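PDB 3FIJ: Lin1909 protein from Listeria innocua, which binds manganese and is probably a class I glutamine amidotransferase-like hydrolase, perhaps acting on gamma-glutamyl-gamma-aminobutyrate, although its function is not established. Local coordinates for residues A[76-81]-A[178-183]; A[116-121]-A[198-203]; A[123-128]-A[187-192]; A[156-159]-A[164-167]; A[211-216]-A[230-235]. One frame throughout, in Å; residues are numbered along the deposited sequence.

Contact 1: residues A[76-81]-A[178-183]; sequences QLYLEE and HHQFIK. With MN (manganese (II) ion), chain I.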
# COMPACT_ATOMS: atom_id res chain seq x y z
N GLN A 76 8.45 -32.44 -9.44
CA GLN A 76 8.90 -33.77 -9.02
C GLN A 76 7.89 -34.83 -9.45
O GLN A 76 8.26 -35.96 -9.77
CB GLN A 76 9.05 -33.78 -7.50
CG GLN A 76 9.57 -32.45 -6.95
CD GLN A 76 11.04 -32.28 -7.21
OE1 GLN A 76 11.61 -33.01 -8.02
NE2 GLN A 76 11.67 -31.33 -6.54
N LEU A 77 6.61 -34.46 -9.46
CA LEU A 77 5.54 -35.37 -9.85
C LEU A 77 5.66 -35.87 -11.29
O LEU A 77 5.12 -36.92 -11.63
CB LEU A 77 4.17 -34.73 -9.64
CG LEU A 77 3.48 -35.08 -8.31
CD1 LEU A 77 4.37 -34.70 -7.16
CD2 LEU A 77 2.14 -34.37 -8.22
N TYR A 78 6.35 -35.12 -12.15
CA TYR A 78 6.55 -35.61 -13.51
C TYR A 78 8.03 -35.76 -13.86
O TYR A 78 8.46 -35.58 -15.00
CB TYR A 78 5.76 -34.77 -14.54
CG TYR A 78 5.89 -33.27 -14.49
CD1 TYR A 78 6.77 -32.60 -15.34
CD2 TYR A 78 5.12 -32.50 -13.61
CE1 TYR A 78 6.88 -31.22 -15.32
CE2 TYR A 78 5.23 -31.11 -13.58
CZ TYR A 78 6.12 -30.48 -14.45
OH TYR A 78 6.26 -29.10 -14.44
N LEU A 79 8.80 -36.10 -12.83
CA LEU A 79 10.24 -36.37 -12.95
C LEU A 79 11.13 -35.24 -13.44
O LEU A 79 12.03 -35.46 -14.24
CB LEU A 79 10.44 -37.60 -13.84
CG LEU A 79 9.53 -38.78 -13.45
CD1 LEU A 79 9.71 -39.91 -14.45
CD2 LEU A 79 9.87 -39.23 -12.04
N GLU A 80 10.89 -34.04 -12.95
CA GLU A 80 11.69 -32.88 -13.34
C GLU A 80 12.00 -32.07 -12.10
O GLU A 80 11.17 -32.00 -11.18
CB GLU A 80 10.93 -32.00 -14.35
CG GLU A 80 10.84 -32.54 -15.76
CD GLU A 80 10.16 -31.59 -16.77
OE1 GLU A 80 10.37 -30.36 -16.69
OE2 GLU A 80 9.42 -32.08 -17.65
N GLU A 81 13.18 -31.47 -12.04
CA GLU A 81 13.50 -30.62 -10.90
C GLU A 81 12.98 -29.23 -11.29
O GLU A 81 12.75 -28.96 -12.47
CB GLU A 81 15.01 -30.62 -10.63
CG GLU A 81 15.50 -31.84 -9.83
CD GLU A 81 15.03 -31.87 -8.37
OE1 GLU A 81 14.34 -32.82 -7.96
OE2 GLU A 81 15.36 -30.93 -7.60
N HIS A 178 -2.94 -18.90 -17.49
CA HIS A 178 -1.92 -19.88 -17.16
C HIS A 178 -0.58 -19.59 -17.82
O HIS A 178 -0.50 -18.88 -18.82
CB HIS A 178 -2.42 -21.28 -17.53
CG HIS A 178 -2.74 -21.45 -18.98
ND1 HIS A 178 -1.83 -21.94 -19.90
CD2 HIS A 178 -3.87 -21.18 -19.68
CE1 HIS A 178 -2.39 -21.97 -21.10
NE2 HIS A 178 -3.62 -21.51 -21.00
N HIS A 179 0.49 -20.13 -17.22
CA HIS A 179 1.82 -19.95 -17.77
C HIS A 179 2.48 -21.31 -17.98
O HIS A 179 3.64 -21.38 -18.39
CB HIS A 179 2.68 -19.04 -16.87
CG HIS A 179 3.36 -19.76 -15.74
ND1 HIS A 179 2.67 -20.24 -14.65
CD2 HIS A 179 4.66 -20.09 -15.56
CE1 HIS A 179 3.52 -20.85 -13.83
NE2 HIS A 179 4.73 -20.77 -14.36
N GLN A 180 1.74 -22.39 -17.72
CA GLN A 180 2.27 -23.74 -17.93
C GLN A 180 1.38 -24.45 -18.95
O GLN A 180 0.22 -24.07 -19.14
CB GLN A 180 2.29 -24.54 -16.63
CG GLN A 180 3.16 -23.95 -15.53
CD GLN A 180 3.66 -25.01 -14.56
OE1 GLN A 180 2.92 -25.91 -14.18
NE2 GLN A 180 4.92 -24.90 -14.16
N PHE A 181 1.93 -25.46 -19.62
CA PHE A 181 1.17 -26.21 -20.63
C PHE A 181 1.47 -27.70 -20.60
O PHE A 181 2.51 -28.14 -20.11
CB PHE A 181 1.50 -25.76 -22.05
CG PHE A 181 1.45 -24.28 -22.25
CD1 PHE A 181 2.50 -23.48 -21.82
CD2 PHE A 181 0.38 -23.70 -22.91
CE1 PHE A 181 2.48 -22.11 -22.04
CE2 PHE A 181 0.34 -22.33 -23.14
CZ PHE A 181 1.39 -21.53 -22.71
N ILE A 182 0.55 -28.49 -21.16
CA ILE A 182 0.78 -29.91 -21.27
C ILE A 182 1.90 -30.06 -22.31
O ILE A 182 1.84 -29.46 -23.39
CB ILE A 182 -0.47 -30.66 -21.80
CG1 ILE A 182 -1.56 -30.70 -20.73
CG2 ILE A 182 -0.07 -32.08 -22.26
CD1 ILE A 182 -2.73 -31.64 -21.05
N LYS A 183 2.93 -30.82 -21.97
CA LYS A 183 4.03 -31.05 -22.90
C LYS A 183 3.73 -32.40 -23.51
O LYS A 183 3.21 -32.49 -24.62
CB LYS A 183 5.37 -31.07 -22.15
CG LYS A 183 6.61 -31.09 -23.06
CD LYS A 183 7.89 -30.67 -22.32
CE LYS A 183 8.31 -31.70 -21.26
NZ LYS A 183 9.30 -31.18 -20.27
MN MN I . -4.64 -20.54 -22.86
O HOH W 1 4.49 -27.66 -12.97
O HOH W 2 -6.61 -20.87 -21.78

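Contact 2: residues A[116-121]-A[198-203]; sequences RGMQLV and GMIEAV. With MN (manganese (II) ion), chain I.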
# COMPACT_ATOMS: atom_id res chain seq x y z
N ARG A 116 -5.40 -25.62 -14.05
CA ARG A 116 -4.48 -26.50 -13.33
C ARG A 116 -5.02 -27.93 -13.32
O ARG A 116 -4.28 -28.90 -13.56
CB ARG A 116 -4.35 -26.00 -11.89
CG ARG A 116 -3.87 -27.04 -10.92
CD ARG A 116 -4.20 -26.66 -9.49
NE ARG A 116 -4.10 -27.83 -8.64
CZ ARG A 116 -2.95 -28.34 -8.21
NH1 ARG A 116 -1.81 -27.77 -8.56
NH2 ARG A 116 -2.95 -29.44 -7.48
N GLY A 117 -6.31 -28.05 -13.06
CA GLY A 117 -6.96 -29.35 -13.02
C GLY A 117 -6.67 -30.28 -14.18
O GLY A 117 -6.37 -31.45 -13.97
N MSE A 118 -6.78 -29.77 -15.40
CA MSE A 118 -6.52 -30.55 -16.60
C MSE A 118 -5.05 -30.97 -16.64
O MSE A 118 -4.69 -32.02 -17.18
CB MSE A 118 -6.86 -29.72 -17.85
CG MSE A 118 -6.65 -30.43 -19.18
SE MSE A 118 -6.67 -29.19 -20.70
CE MSE A 118 -4.81 -28.59 -20.59
N GLN A 119 -4.18 -30.12 -16.09
CA GLN A 119 -2.77 -30.44 -16.07
C GLN A 119 -2.47 -31.45 -14.97
O GLN A 119 -1.54 -32.26 -15.10
CB GLN A 119 -1.94 -29.17 -15.87
CG GLN A 119 -2.08 -28.22 -17.04
CD GLN A 119 -1.13 -27.05 -16.95
OE1 GLN A 119 -1.12 -26.17 -17.81
NE2 GLN A 119 -0.32 -27.02 -15.89
N LEU A 120 -3.25 -31.42 -13.90
CA LEU A 120 -3.03 -32.37 -12.82
C LEU A 120 -3.45 -33.77 -13.29
O LEU A 120 -2.80 -34.76 -12.97
CB LEU A 120 -3.82 -31.97 -11.57
CG LEU A 120 -3.60 -32.95 -10.42
CD1 LEU A 120 -3.43 -32.19 -9.15
CD2 LEU A 120 -4.77 -33.94 -10.34
N VAL A 121 -4.52 -33.85 -14.06
CA VAL A 121 -4.97 -35.13 -14.58
C VAL A 121 -3.86 -35.70 -15.48
O VAL A 121 -3.41 -36.83 -15.30
CB VAL A 121 -6.28 -34.96 -15.36
CG1 VAL A 121 -6.61 -36.21 -16.17
CG2 VAL A 121 -7.40 -34.65 -14.39
N GLY A 198 -0.83 -23.90 -31.45
CA GLY A 198 -0.70 -25.33 -31.21
C GLY A 198 -0.79 -25.81 -29.77
O GLY A 198 -0.84 -27.02 -29.53
N MSE A 199 -0.81 -24.90 -28.80
CA MSE A 199 -0.90 -25.33 -27.41
C MSE A 199 -2.22 -26.04 -27.08
O MSE A 199 -3.27 -25.74 -27.65
CB MSE A 199 -0.68 -24.12 -26.48
CG MSE A 199 0.71 -23.52 -26.60
SE MSE A 199 2.16 -24.75 -26.07
CE MSE A 199 2.65 -25.40 -27.82
N ILE A 200 -2.15 -27.00 -26.17
CA ILE A 200 -3.31 -27.80 -25.78
C ILE A 200 -4.27 -27.08 -24.84
O ILE A 200 -3.90 -26.69 -23.73
CB ILE A 200 -2.84 -29.11 -25.12
CG1 ILE A 200 -2.12 -29.96 -26.16
CG2 ILE A 200 -4.02 -29.86 -24.52
CD1 ILE A 200 -1.25 -31.05 -25.58
N GLU A 201 -5.52 -26.93 -25.29
CA GLU A 201 -6.55 -26.24 -24.52
C GLU A 201 -7.64 -27.15 -23.96
O GLU A 201 -8.32 -26.79 -22.99
CB GLU A 201 -7.20 -25.15 -25.38
CG GLU A 201 -6.33 -23.91 -25.61
CD GLU A 201 -6.15 -23.04 -24.36
OE1 GLU A 201 -7.13 -22.83 -23.62
OE2 GLU A 201 -5.02 -22.56 -24.12
N ALA A 202 -7.81 -28.32 -24.56
CA ALA A 202 -8.82 -29.26 -24.10
C ALA A 202 -8.41 -30.71 -24.33
O ALA A 202 -7.89 -31.08 -25.40
CB ALA A 202 -10.16 -28.98 -24.80
N VAL A 203 -8.65 -31.55 -23.34
CA VAL A 203 -8.29 -32.96 -23.44
C VAL A 203 -9.48 -33.80 -23.03
O VAL A 203 -10.20 -33.46 -22.09
CB VAL A 203 -7.11 -33.29 -22.50
CG1 VAL A 203 -6.74 -34.78 -22.62
CG2 VAL A 203 -5.92 -32.40 -22.82
MN MN I . -4.64 -20.54 -22.86
O HOH W 2 -6.61 -20.87 -21.78

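Contact 3: residues A[123-128]-A[187-192]; sequences VALGGT and PSFKVT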
# COMPACT_ATOMS: atom_id res chain seq x y z
N VAL A 123 -0.68 -35.19 -15.56
CA VAL A 123 0.44 -35.64 -14.74
C VAL A 123 0.11 -36.93 -14.00
O VAL A 123 0.88 -37.89 -14.03
CB VAL A 123 0.84 -34.56 -13.70
CG1 VAL A 123 1.93 -35.11 -12.76
CG2 VAL A 123 1.34 -33.30 -14.42
N ALA A 124 -1.04 -36.96 -13.33
CA ALA A 124 -1.47 -38.13 -12.58
C ALA A 124 -1.36 -39.42 -13.37
O ALA A 124 -0.99 -40.45 -12.82
CB ALA A 124 -2.90 -37.95 -12.09
N LEU A 125 -1.68 -39.35 -14.66
CA LEU A 125 -1.65 -40.53 -15.52
C LEU A 125 -0.38 -40.71 -16.37
O LEU A 125 -0.37 -41.51 -17.30
CB LEU A 125 -2.89 -40.54 -16.42
CG LEU A 125 -4.23 -40.95 -15.78
CD1 LEU A 125 -4.15 -42.40 -15.35
CD2 LEU A 125 -4.55 -40.07 -14.58
N GLY A 126 0.68 -39.97 -16.06
CA GLY A 126 1.93 -40.14 -16.79
C GLY A 126 2.36 -39.13 -17.83
O GLY A 126 3.30 -39.39 -18.57
N GLY A 127 1.70 -37.97 -17.89
CA GLY A 127 2.08 -36.96 -18.88
C GLY A 127 3.08 -35.99 -18.28
O GLY A 127 3.50 -36.16 -17.15
N THR A 128 3.47 -34.97 -19.05
CA THR A 128 4.41 -33.97 -18.55
C THR A 128 3.91 -32.58 -18.91
O THR A 128 2.94 -32.43 -19.65
CB THR A 128 5.84 -34.16 -19.13
OG1 THR A 128 5.81 -33.97 -20.55
CG2 THR A 128 6.36 -35.56 -18.83
N PRO A 187 -1.08 -41.10 -21.84
CA PRO A 187 -1.79 -42.04 -22.70
C PRO A 187 -3.23 -42.28 -22.25
O PRO A 187 -3.53 -42.25 -21.06
CB PRO A 187 -0.94 -43.30 -22.62
CG PRO A 187 -0.43 -43.25 -21.22
CD PRO A 187 -0.03 -41.79 -21.06
N SER A 188 -4.10 -42.54 -23.23
CA SER A 188 -5.53 -42.79 -23.02
C SER A 188 -6.32 -41.47 -23.03
O SER A 188 -7.40 -41.37 -22.44
CB SER A 188 -5.78 -43.53 -21.70
OG SER A 188 -5.13 -44.79 -21.71
N PHE A 189 -5.75 -40.47 -23.69
CA PHE A 189 -6.38 -39.17 -23.81
C PHE A 189 -6.16 -38.64 -25.22
O PHE A 189 -5.23 -39.05 -25.90
CB PHE A 189 -5.80 -38.17 -22.82
CG PHE A 189 -6.12 -38.47 -21.39
CD1 PHE A 189 -5.32 -39.33 -20.64
CD2 PHE A 189 -7.24 -37.90 -20.78
CE1 PHE A 189 -5.63 -39.62 -19.32
CE2 PHE A 189 -7.56 -38.18 -19.46
CZ PHE A 189 -6.75 -39.04 -18.72
N LYS A 190 -7.01 -37.74 -25.65
CA LYS A 190 -6.87 -37.13 -26.96
C LYS A 190 -7.11 -35.64 -26.78
O LYS A 190 -7.97 -35.22 -26.00
CB LYS A 190 -7.88 -37.74 -27.95
CG LYS A 190 -9.33 -37.68 -27.48
CD LYS A 190 -10.27 -38.42 -28.44
CE LYS A 190 -11.72 -38.31 -27.97
NZ LYS A 190 -12.71 -38.84 -28.96
N VAL A 191 -6.31 -34.84 -27.48
CA VAL A 191 -6.43 -33.40 -27.42
C VAL A 191 -7.61 -33.06 -28.33
O VAL A 191 -7.70 -33.59 -29.43
CB VAL A 191 -5.14 -32.71 -27.95
CG1 VAL A 191 -4.87 -33.16 -29.37
CG2 VAL A 191 -5.30 -31.20 -27.93
N THR A 192 -8.52 -32.20 -27.86
CA THR A 192 -9.68 -31.83 -28.68
C THR A 192 -9.77 -30.34 -28.94
O THR A 192 -10.67 -29.89 -29.65
CB THR A 192 -10.99 -32.29 -28.04
OG1 THR A 192 -11.08 -31.82 -26.69
CG2 THR A 192 -11.08 -33.80 -28.06

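Contact 4: residues A[156-159]-A[164-167]; sequences IDIE and LAKH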
# COMPACT_ATOMS: atom_id res chain seq x y z
N ILE A 156 -9.85 -20.94 -30.17
CA ILE A 156 -9.47 -22.34 -30.22
C ILE A 156 -10.16 -23.14 -31.30
O ILE A 156 -11.35 -22.95 -31.57
CB ILE A 156 -9.78 -23.02 -28.88
CG1 ILE A 156 -11.26 -22.84 -28.54
CG2 ILE A 156 -8.88 -22.45 -27.80
CD1 ILE A 156 -11.72 -23.53 -27.25
N ASP A 157 -9.41 -24.04 -31.92
CA ASP A 157 -9.92 -24.92 -32.96
C ASP A 157 -10.44 -26.13 -32.21
O ASP A 157 -9.73 -26.71 -31.38
CB ASP A 157 -8.79 -25.34 -33.91
CG ASP A 157 -8.11 -24.15 -34.55
OD1 ASP A 157 -8.74 -23.48 -35.40
OD2 ASP A 157 -6.94 -23.88 -34.21
N ILE A 158 -11.68 -26.51 -32.49
CA ILE A 158 -12.30 -27.63 -31.80
C ILE A 158 -12.45 -28.86 -32.67
O ILE A 158 -12.80 -28.77 -33.84
CB ILE A 158 -13.69 -27.21 -31.28
CG1 ILE A 158 -13.54 -26.00 -30.35
CG2 ILE A 158 -14.35 -28.37 -30.55
CD1 ILE A 158 -14.85 -25.47 -29.79
N GLU A 159 -12.17 -30.02 -32.08
CA GLU A 159 -12.30 -31.30 -32.78
C GLU A 159 -13.81 -31.53 -32.95
O GLU A 159 -14.49 -31.80 -31.97
CB GLU A 159 -11.67 -32.40 -31.93
CG GLU A 159 -11.79 -33.79 -32.51
CD GLU A 159 -11.31 -33.85 -33.94
OE1 GLU A 159 -10.17 -33.38 -34.19
OE2 GLU A 159 -12.07 -34.35 -34.80
N LEU A 164 -16.39 -31.84 -26.46
CA LEU A 164 -16.33 -30.38 -26.38
C LEU A 164 -17.19 -29.77 -27.46
O LEU A 164 -17.95 -28.82 -27.21
CB LEU A 164 -14.89 -29.88 -26.54
CG LEU A 164 -14.69 -28.39 -26.30
CD1 LEU A 164 -15.10 -28.04 -24.87
CD2 LEU A 164 -13.23 -28.01 -26.53
N ALA A 165 -17.09 -30.33 -28.67
CA ALA A 165 -17.84 -29.85 -29.82
C ALA A 165 -19.36 -29.92 -29.63
O ALA A 165 -20.11 -29.29 -30.38
CB ALA A 165 -17.42 -30.62 -31.09
N LYS A 166 -19.81 -30.67 -28.64
CA LYS A 166 -21.24 -30.78 -28.36
C LYS A 166 -21.70 -29.51 -27.64
O LYS A 166 -22.89 -29.25 -27.52
CB LYS A 166 -21.54 -31.97 -27.44
CG LYS A 166 -21.23 -33.33 -28.01
CD LYS A 166 -21.61 -34.42 -27.03
CE LYS A 166 -21.22 -35.80 -27.54
NZ LYS A 166 -21.53 -36.88 -26.55
N HIS A 167 -20.73 -28.74 -27.16
CA HIS A 167 -21.06 -27.53 -26.42
C HIS A 167 -20.43 -26.25 -26.95
O HIS A 167 -20.93 -25.16 -26.72
CB HIS A 167 -20.70 -27.74 -24.95
CG HIS A 167 -21.26 -29.00 -24.37
ND1 HIS A 167 -20.53 -30.17 -24.27
CD2 HIS A 167 -22.48 -29.29 -23.86
CE1 HIS A 167 -21.27 -31.11 -23.73
NE2 HIS A 167 -22.47 -30.61 -23.47

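Contact 5: residues A[211-216]-A[230-235]; sequences WYLGVQ and EQLFQA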
# COMPACT_ATOMS: atom_id res chain seq x y z
N TRP A 211 -16.39 -40.45 -17.61
CA TRP A 211 -16.64 -39.39 -18.58
C TRP A 211 -15.62 -38.33 -18.15
O TRP A 211 -15.42 -38.12 -16.95
CB TRP A 211 -18.06 -38.86 -18.39
CG TRP A 211 -18.42 -37.68 -19.26
CD1 TRP A 211 -19.09 -37.72 -20.45
CD2 TRP A 211 -18.18 -36.30 -18.97
NE1 TRP A 211 -19.28 -36.44 -20.93
CE2 TRP A 211 -18.74 -35.56 -20.04
CE3 TRP A 211 -17.56 -35.63 -17.92
CZ2 TRP A 211 -18.68 -34.16 -20.08
CZ3 TRP A 211 -17.51 -34.24 -17.96
CH2 TRP A 211 -18.07 -33.52 -19.03
N TYR A 212 -14.97 -37.68 -19.09
CA TYR A 212 -13.97 -36.69 -18.72
C TYR A 212 -13.78 -35.57 -19.71
O TYR A 212 -13.68 -35.80 -20.92
CB TYR A 212 -12.61 -37.37 -18.50
CG TYR A 212 -11.47 -36.39 -18.29
CD1 TYR A 212 -11.36 -35.67 -17.11
CD2 TYR A 212 -10.52 -36.16 -19.29
CE1 TYR A 212 -10.35 -34.73 -16.92
CE2 TYR A 212 -9.50 -35.22 -19.12
CZ TYR A 212 -9.42 -34.51 -17.92
OH TYR A 212 -8.43 -33.58 -17.71
N LEU A 213 -13.73 -34.35 -19.19
CA LEU A 213 -13.49 -33.17 -20.00
C LEU A 213 -12.52 -32.26 -19.25
O LEU A 213 -12.78 -31.86 -18.11
CB LEU A 213 -14.78 -32.40 -20.27
CG LEU A 213 -14.49 -31.09 -21.04
CD1 LEU A 213 -13.82 -31.42 -22.37
CD2 LEU A 213 -15.77 -30.29 -21.27
N GLY A 214 -11.41 -31.95 -19.91
CA GLY A 214 -10.42 -31.07 -19.31
C GLY A 214 -10.23 -29.86 -20.22
O GLY A 214 -9.98 -30.03 -21.41
N VAL A 215 -10.39 -28.66 -19.67
CA VAL A 215 -10.22 -27.44 -20.46
C VAL A 215 -9.15 -26.56 -19.79
O VAL A 215 -9.11 -26.43 -18.57
CB VAL A 215 -11.55 -26.66 -20.62
CG1 VAL A 215 -12.51 -27.50 -21.45
CG2 VAL A 215 -12.16 -26.33 -19.26
N GLN A 216 -8.28 -25.98 -20.61
CA GLN A 216 -7.19 -25.16 -20.09
C GLN A 216 -7.62 -23.81 -19.56
O GLN A 216 -6.96 -23.23 -18.68
CB GLN A 216 -6.12 -24.98 -21.18
CG GLN A 216 -4.90 -24.18 -20.74
CD GLN A 216 -4.05 -24.91 -19.72
OE1 GLN A 216 -3.30 -25.83 -20.06
NE2 GLN A 216 -4.17 -24.52 -18.45
N GLU A 230 -21.68 -22.35 -19.43
CA GLU A 230 -22.55 -22.98 -18.45
C GLU A 230 -22.84 -24.44 -18.83
O GLU A 230 -22.95 -25.30 -17.96
CB GLU A 230 -23.86 -22.21 -18.31
CG GLU A 230 -24.75 -22.78 -17.23
CD GLU A 230 -26.06 -22.04 -17.09
OE1 GLU A 230 -26.05 -20.79 -17.10
OE2 GLU A 230 -27.10 -22.72 -16.94
N GLN A 231 -22.98 -24.70 -20.12
CA GLN A 231 -23.24 -26.06 -20.59
C GLN A 231 -22.17 -27.05 -20.11
O GLN A 231 -22.46 -28.22 -19.85
CB GLN A 231 -23.30 -26.10 -22.11
CG GLN A 231 -24.55 -25.50 -22.72
CD GLN A 231 -24.59 -25.72 -24.22
OE1 GLN A 231 -24.50 -26.86 -24.70
NE2 GLN A 231 -24.71 -24.63 -24.97
N LEU A 232 -20.93 -26.57 -20.02
CA LEU A 232 -19.85 -27.44 -19.57
C LEU A 232 -20.16 -27.97 -18.18
O LEU A 232 -20.08 -29.17 -17.93
CB LEU A 232 -18.52 -26.67 -19.57
CG LEU A 232 -17.77 -26.68 -20.91
CD1 LEU A 232 -18.73 -26.35 -22.05
CD2 LEU A 232 -16.62 -25.70 -20.86
N PHE A 233 -20.53 -27.08 -17.27
CA PHE A 233 -20.84 -27.53 -15.92
C PHE A 233 -22.13 -28.36 -15.91
O PHE A 233 -22.28 -29.28 -15.10
CB PHE A 233 -20.98 -26.34 -14.97
CG PHE A 233 -19.74 -25.51 -14.85
CD1 PHE A 233 -19.56 -24.39 -15.65
CD2 PHE A 233 -18.74 -25.86 -13.94
CE1 PHE A 233 -18.40 -23.63 -15.56
CE2 PHE A 233 -17.58 -25.10 -13.84
CZ PHE A 233 -17.41 -23.98 -14.65
N GLN A 234 -23.05 -28.03 -16.82
CA GLN A 234 -24.31 -28.75 -16.92
C GLN A 234 -24.02 -30.20 -17.28
O GLN A 234 -24.59 -31.13 -16.69
CB GLN A 234 -25.21 -28.13 -17.99
CG GLN A 234 -26.60 -28.75 -18.07
CD GLN A 234 -27.37 -28.62 -16.76
OE1 GLN A 234 -27.69 -27.52 -16.31
NE2 GLN A 234 -27.67 -29.76 -16.14
N ALA A 235 -23.13 -30.39 -18.25
CA ALA A 235 -22.74 -31.73 -18.69
C ALA A 235 -22.18 -32.54 -17.52
O ALA A 235 -22.54 -33.70 -17.33
CB ALA A 235 -21.72 -31.63 -19.81

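Contact 1: residues A[76-81]-A[178-183]
Tyr78 and Gln180 are joined by a water, and Glu80 and Lys183 by a salt bridge, where the loop after strand 64-67 of this class I glutamine amidotransferase-like fold approaches the short strand 181-182. The inner side is buried: Tyr78 OH donates to water 1 at 2.7 Å, in the plane of the ring, and that water donates to Gln180 OE1 at 2.6 Å. Both side chains also pack on Leu129, and the other end of the amide, Gln180 NE2, is held by Gln131 O, so its rotation is fixed from two sides. The outer side is looser. Lys183, exposed, runs out and bends at its third torsion (68°) to meet the extended Glu80 coming from the opposite direction. Lys183 NZ lies 2.8 Å from Glu80 OE2 on the syn side, though 31° out of the carboxylate plane; Glu80 OE1 is hydrogen-bonded to Gln131 NE2. Farther along the same segment, His178 ND1 donates to Gln180 O at 3.1 Å while His178 NE2 binds the manganese at 2.3 Å.

Contact 2: residues A[116-121]-A[198-203]
With CG opposite the backbone N (chi1 -179°) and a bend only at its last torsion (83°), the selenomethionine Met118 stretches from helix 116-124 to the underlying strand 200-205 and lays its tip along it. The selenium sits 3.7 Å from Glu201 O and 3.9 Å from Val203 CG2; the side chains of Met118 and Val203 cross at about a right angle. The methyl Met118 CE turns on to Ile200, 3.8 Å from Ile200 O and 4.2 Å from Ile200 CG2. The axes of the short helix and strand segments are 9.6 Å apart at closest approach, a gap that Met118 spans, and they cross at 68°. Ile182 and Gln216 also touch this side chain. Glu201 and Ala202 both point away from the helix. Glu201 reaches the opposite side of the strand, where its OE2 binds the manganese at 2.4 Å. Its other oxygen, OE1, accepts from water 2 at 2.7 Å, and that water is itself a ligand of the metal. His143, His154, Ser176 and His178 complete the site. The strand thus has an apolar side packed on the helix, while the other side carries the metal-binding carboxylate of Glu201, which is gripped by metal and water together, fixed in rotation, and probably offsets the cation's charge.

Contact 3: residues A[123-128]-A[187-192]
The Phe189 ring turns an edge to Leu125: CE1 lies 4.0 Å from Leu125 CG, which sits near the ring plane, and the two side chains cross at about a right angle. On the same ring Tyr212 arrives from strand 212-215, beyond strand 200-205, with its own plane at about 85°, and Val203 and Leu208 pack on the residue as well. Leu125 stands at the end of helix 116-124, which closes in a Schellman motif. Gly126, at positive phi (105°), is the C-prime residue; its N bonds to Val123 O at 2.9 Å, and Gly127 N returns to Asn122 O. Leu125 is the first residue to leave helical angles, and its side chain projects toward the start of strand 189-195. The contact therefore ties the C-terminal end of the helix to the beginning of a strand of the central sheet, at the protein surface and away from the manganese. The remaining touch comes from the exposed Pro187, whose ring carbon CD rests 3.8 Å from Leu125 O.

Contact 4: residues A[156-159]-A[164-167]
Ile158, the last residue of strand 154-158, packs on Leu164 and Ala165 in the connection that leads to the antiparallel neighbour, strand 172-174, at one border of the mixed central sheet. The apolar part is carried by one branch of the isoleucine. Ile158 CG2, anti to the backbone N of Ile158, faces residues 164 and 165, lying 3.8 Å from Ala165 CB and 4.2 Å from Leu164 CD2. Leu164, with CG likewise opposite its own N (chi1 -173°), sends its branches toward the sheet, where they also cover Ala193 and Ala202. A second kind of contact is close and involves the backbone: Ala165 CB stands 3.3 Å from Glu159 O. Polar bonds draw the two segments together through Ser162, whose OG is hydrogen-bonded both to Glu159 O and to Ala165 N, so the connection is stitched across its own turn. Strand 154-158 starts at the metal ligand His154, but the Leu164 side chain is about 12 Å from the manganese, and the contact is structural packing at the edge of the sheet. The turn at 164-167 is closed by the bond from His167 N to Leu164 O, 2.8 Å long.

Contact 5: residues A[211-216]-A[230-235]
Leu232 and Ala235, about one turn apart on helix 227-241, face Leu213 and Trp211 where the helix covers one side of the central sheet; helix 116-124 packs on the other side, against Tyr212, in a three-layer alpha/beta/alpha arrangement. The first residue of the helical segment to touch the strand segment is Leu232. Its first torsion (-87°) puts CG beside the backbone N, and the side chain then crosses Leu213 at about a right angle, with Leu232 CG 4.1 Å from Leu213 CD2. Both leucines are buried, and Phe112 of strand 111-114 and His168 pack on Leu232 too. Phe233 points away from the strand segment and meets the Phe112 ring edge-to-face, also touching Ala36 of helix 31-40. Ala235, again directed at the strand segment, closes the walk. It meets Trp211, whose indole is swung out by a first torsion of 176° toward the helix, and Ala235 CB touches the six-membered part of that indole obliquely. The packing is wholly apolar, and at its last step Ala235 CB lies 4.0 Å from Trp211 CZ2 and 4.2 Å from Trp211 CH2.

Contacts 1 and 2 converge on the manganese: their centres are about 11 Å apart, and His178 NE2 and Glu201 OE2, one ligand from each contact, are 3.6 Å apart. Contact 3 lies about 9 Å from contact 2, centre to centre, and shares helix 116-124 with it, while strands 189-195 and 200-205 are sheet neighbours. Contact 4 is nested along the chain inside the loops closed by contacts 1, 2 and 3. Contact 5, about 11 Å from contact 4 between centres, is joined to it through His167. Cys115, His218 and Glu220 have a geometry consistent with a catalytic triad; Cys115 directly precedes the helix of contact 2.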